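PDB 6NZ1: design construct XXA_GVDQ from Synthetic construct, which has no known natural function, being a computationally designed helical homotrimer, one of a set of closely related proteins designed to adopt two divergent folds. Local coordinates for residues 60-65 with 90-95. Numbering follows the deposited sequence.
Sequences IVEILR and DLKRSL
Val61 overlaps two neighbours of the facing helix at once, each with a different methyl. Its CG2 lies against Leu91, 3.6 Å from CD2, the two side chains sliding past one another in opposite directions, while its CG1 rests on the aliphatic part of Lys92, 3.7 Å from both CG and CE. The first torsion of Val61 divides the work: CG1 stands anti to the backbone N (chi1 163°), which turns one methyl to the lysine and leaves the other for the leucine. Lys92 runs extended beyond CG, so that its methylenes lie across the valine and its amino group travels on toward helix 29-73. There NZ comes within 4.5 Å of Glu62 OE2, opposite charges beyond salt-bridge distance, so at most a loose attraction is likely. The same CG2 of Val61 also reaches Leu95 CD1 at 4.3 Å, and Leu64 CD1 adds a looser touch on Leu91 CD2 at 4.5 Å. Replacing Val61 by an alanine would probably open a gap beside Leu91 and leave the lysine chain with less to lie on. The pair illustrates antiparallel helical-hairpin packing: the axes of the short segments 60-65 and 90-94 approach to 11.3 Å, with 162° between their N-to-C directions, and side chains rather than backbone bonds make the join. Helix 29-73 and helix 78-94 form this hairpin, and Leu88, one turn earlier on the latter, continues the apolar seam under Val61 and Leu64. Around the trimer, Ile60 and Leu64 pack on their counterparts in the second subunit, while Ile60 also meets Leu91 of the third, setting the hairpin within an intersubunit helical bundle.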
ATOM      1  N   ILE B  60      -8.760  -8.539   5.089  1.00 18.96           N
ATOM      2  CA  ILE B  60     -10.051  -7.915   4.883  1.00 17.79           C
ATOM      3  C   ILE B  60     -10.928  -8.812   4.029  1.00 17.79           C
ATOM      4  O   ILE B  60     -12.119  -8.971   4.299  1.00 18.43           O
ATOM      5  CB  ILE B  60      -9.872  -6.521   4.271  1.00 17.77           C
ATOM      6  CG1 ILE B  60      -9.384  -5.560   5.354  1.00 17.77           C
ATOM      7  CG2 ILE B  60     -11.153  -6.054   3.686  1.00 17.76           C
ATOM      8  CD1 ILE B  60      -9.103  -4.171   4.903  1.00 17.76           C
ATOM      9  N   VAL B  61     -10.358  -9.408   2.983  1.00 20.18           N
ATOM     10  CA  VAL B  61     -11.114 -10.336   2.153  1.00 19.64           C
ATOM     11  C   VAL B  61     -11.658 -11.484   2.996  1.00 20.88           C
ATOM     12  O   VAL B  61     -12.774 -11.969   2.778  1.00 23.73           O
ATOM     13  CB  VAL B  61     -10.218 -10.835   1.004  1.00 17.82           C
ATOM     14  CG1 VAL B  61     -10.768 -12.064   0.373  1.00 17.84           C
ATOM     15  CG2 VAL B  61     -10.078  -9.784  -0.040  1.00 17.81           C
ATOM     16  N   GLU B  62     -10.882 -11.948   3.963  1.00 20.03           N
ATOM     17  CA  GLU B  62     -11.363 -13.045   4.789  1.00 21.33           C
ATOM     18  C   GLU B  62     -12.565 -12.611   5.603  1.00 20.53           C
ATOM     19  O   GLU B  62     -13.544 -13.355   5.732  1.00 20.67           O
ATOM     20  CB  GLU B  62     -10.245 -13.545   5.691  1.00 21.04           C
ATOM     21  CG  GLU B  62      -9.110 -14.236   4.925  1.00 23.25           C
ATOM     22  CD  GLU B  62      -9.576 -15.404   4.032  1.00 23.43           C
ATOM     23  OE1 GLU B  62      -9.979 -16.459   4.560  1.00 24.46           O
ATOM     24  OE2 GLU B  62      -9.519 -15.285   2.797  1.00 23.14           O
ATOM     25  N   ILE B  63     -12.515 -11.404   6.144  1.00 17.81           N
ATOM     26  CA  ILE B  63     -13.648 -10.890   6.892  1.00 18.50           C
ATOM     27  C   ILE B  63     -14.833 -10.710   5.972  1.00 17.79           C
ATOM     28  O   ILE B  63     -15.982 -10.959   6.348  1.00 17.79           O
ATOM     29  CB  ILE B  63     -13.272  -9.571   7.579  1.00 17.79           C
ATOM     30  CG1 ILE B  63     -12.193  -9.800   8.617  1.00 17.79           C
ATOM     31  CG2 ILE B  63     -14.479  -8.917   8.222  1.00 17.77           C
ATOM     32  CD1 ILE B  63     -11.435  -8.505   8.951  1.00 17.78           C
ATOM     33  N   LEU B  64     -14.579 -10.270   4.751  1.00 17.79           N
ATOM     34  CA  LEU B  64     -15.686 -10.078   3.838  1.00 17.79           C
ATOM     35  C   LEU B  64     -16.333 -11.406   3.490  1.00 17.80           C
ATOM     36  O   LEU B  64     -17.549 -11.475   3.318  1.00 17.80           O
ATOM     37  CB  LEU B  64     -15.217  -9.377   2.572  1.00 18.45           C
ATOM     38  CG  LEU B  64     -14.733  -7.929   2.589  1.00 17.77           C
ATOM     39  CD1 LEU B  64     -14.132  -7.600   1.202  1.00 17.77           C
ATOM     40  CD2 LEU B  64     -15.827  -6.941   2.923  1.00 18.34           C
ATOM     41  N   ARG B  65     -15.539 -12.468   3.366  1.00 17.82           N
ATOM     42  CA  ARG B  65     -16.115 -13.780   3.103  1.00 19.30           C
ATOM     43  C   ARG B  65     -16.961 -14.259   4.274  1.00 21.61           C
ATOM     44  O   ARG B  65     -18.030 -14.841   4.072  1.00 22.97           O
ATOM     45  CB  ARG B  65     -15.011 -14.794   2.812  1.00 22.21           C
ATOM     46  CG  ARG B  65     -15.501 -16.238   2.601  1.00 23.01           C
ATOM     47  CD  ARG B  65     -16.374 -16.318   1.372  1.00 24.01           C
ATOM     48  NE  ARG B  65     -17.061 -17.588   1.159  1.00 24.27           N
ATOM     49  CZ  ARG B  65     -18.322 -17.814   1.496  1.00 25.41           C
ATOM     50  NH1 ARG B  65     -19.012 -16.858   2.097  1.00 23.44           N
ATOM     51  NH2 ARG B  65     -18.889 -18.984   1.224  1.00 22.10           N
ATOM     52  N   ASP B  90     -13.921 -12.006  -7.925  1.00 23.32           N
ATOM     53  CA  ASP B  90     -13.080 -11.190  -8.784  1.00 24.43           C
ATOM     54  C   ASP B  90     -11.955 -10.544  -7.988  1.00 25.46           C
ATOM     55  O   ASP B  90     -10.794 -10.546  -8.408  1.00 26.97           O
ATOM     56  CB  ASP B  90     -13.932 -10.127  -9.475  1.00 28.34           C
ATOM     57  CG  ASP B  90     -14.874 -10.704 -10.539  1.00 29.91           C
ATOM     58  OD1 ASP B  90     -14.895 -11.934 -10.767  1.00 30.59           O
ATOM     59  OD2 ASP B  90     -15.612  -9.900 -11.150  1.00 32.09           O
ATOM     60  N   LEU B  91     -12.279  -9.985  -6.828  1.00 22.39           N
ATOM     61  CA  LEU B  91     -11.249  -9.374  -6.003  1.00 21.95           C
ATOM     62  C   LEU B  91     -10.197 -10.386  -5.580  1.00 21.38           C
ATOM     63  O   LEU B  91      -8.999 -10.094  -5.595  1.00 20.19           O
ATOM     64  CB  LEU B  91     -11.884  -8.741  -4.777  1.00 19.81           C
ATOM     65  CG  LEU B  91     -10.925  -8.248  -3.708  1.00 18.27           C
ATOM     66  CD1 LEU B  91     -10.038  -7.202  -4.280  1.00 18.42           C
ATOM     67  CD2 LEU B  91     -11.726  -7.722  -2.550  1.00 18.57           C
ATOM     68  N   LYS B  92     -10.629 -11.575  -5.172  1.00 20.69           N
ATOM     69  CA  LYS B  92      -9.680 -12.615  -4.814  1.00 21.29           C
ATOM     70  C   LYS B  92      -8.762 -12.970  -5.982  1.00 21.30           C
ATOM     71  O   LYS B  92      -7.605 -13.349  -5.771  1.00 20.21           O
ATOM     72  CB  LYS B  92     -10.444 -13.837  -4.335  1.00 19.71           C
ATOM     73  CG  LYS B  92     -10.909 -13.784  -2.892  1.00 21.65           C
ATOM     74  CD  LYS B  92     -11.329 -15.188  -2.494  1.00 24.34           C
ATOM     75  CE  LYS B  92     -11.544 -15.349  -1.027  1.00 23.81           C
ATOM     76  NZ  LYS B  92     -11.878 -16.791  -0.716  1.00 26.23           N
ATOM     77  N   ARG B  93      -9.254 -12.850  -7.213  1.00 24.99           N
ATOM     78  CA  ARG B  93      -8.412 -13.117  -8.370  1.00 30.97           C
ATOM     79  C   ARG B  93      -7.388 -12.007  -8.569  1.00 29.25           C
ATOM     80  O   ARG B  93      -6.196 -12.269  -8.741  1.00 30.84           O
ATOM     81  CB  ARG B  93      -9.280 -13.268  -9.613  1.00 37.04           C
ATOM     82  CG  ARG B  93     -10.089 -14.544  -9.642  1.00 43.10           C
ATOM     83  CD  ARG B  93     -10.490 -14.890 -11.061  1.00 48.76           C
ATOM     84  NE  ARG B  93     -11.472 -13.968 -11.629  1.00 52.00           N
ATOM     85  CZ  ARG B  93     -11.173 -12.938 -12.414  1.00 55.19           C
ATOM     86  NH1 ARG B  93     -12.149 -12.168 -12.902  1.00 55.10           N
ATOM     87  NH2 ARG B  93      -9.903 -12.684 -12.720  1.00 54.81           N
ATOM     88  N   SER B  94      -7.834 -10.757  -8.549  1.00 27.77           N
ATOM     89  CA  SER B  94      -6.956  -9.640  -8.843  1.00 25.69           C
ATOM     90  C   SER B  94      -6.297  -9.073  -7.607  1.00 22.47           C
ATOM     91  O   SER B  94      -5.749  -7.968  -7.659  1.00 22.30           O
ATOM     92  CB  SER B  94      -7.733  -8.545  -9.553  1.00 28.19           C
ATOM     93  OG  SER B  94      -8.777  -8.091  -8.720  1.00 31.47           O
ATOM     94  N   LEU B  95      -6.318  -9.797  -6.502  1.00 21.16           N
ATOM     95  CA  LEU B  95      -5.712  -9.289  -5.288  1.00 18.95           C
ATOM     96  C   LEU B  95      -4.194  -9.282  -5.407  1.00 20.61           C
ATOM     97  O   LEU B  95      -3.581 -10.259  -5.847  1.00 20.43           O
ATOM     98  CB  LEU B  95      -6.146 -10.143  -4.102  1.00 15.86           C
ATOM     99  CG  LEU B  95      -5.913  -9.603  -2.694  1.00 15.36           C
ATOM    100  CD1 LEU B  95      -6.791  -8.405  -2.441  1.00 15.34           C
ATOM    101  CD2 LEU B  95      -6.142 -10.651  -1.641  1.00 15.36           C
TER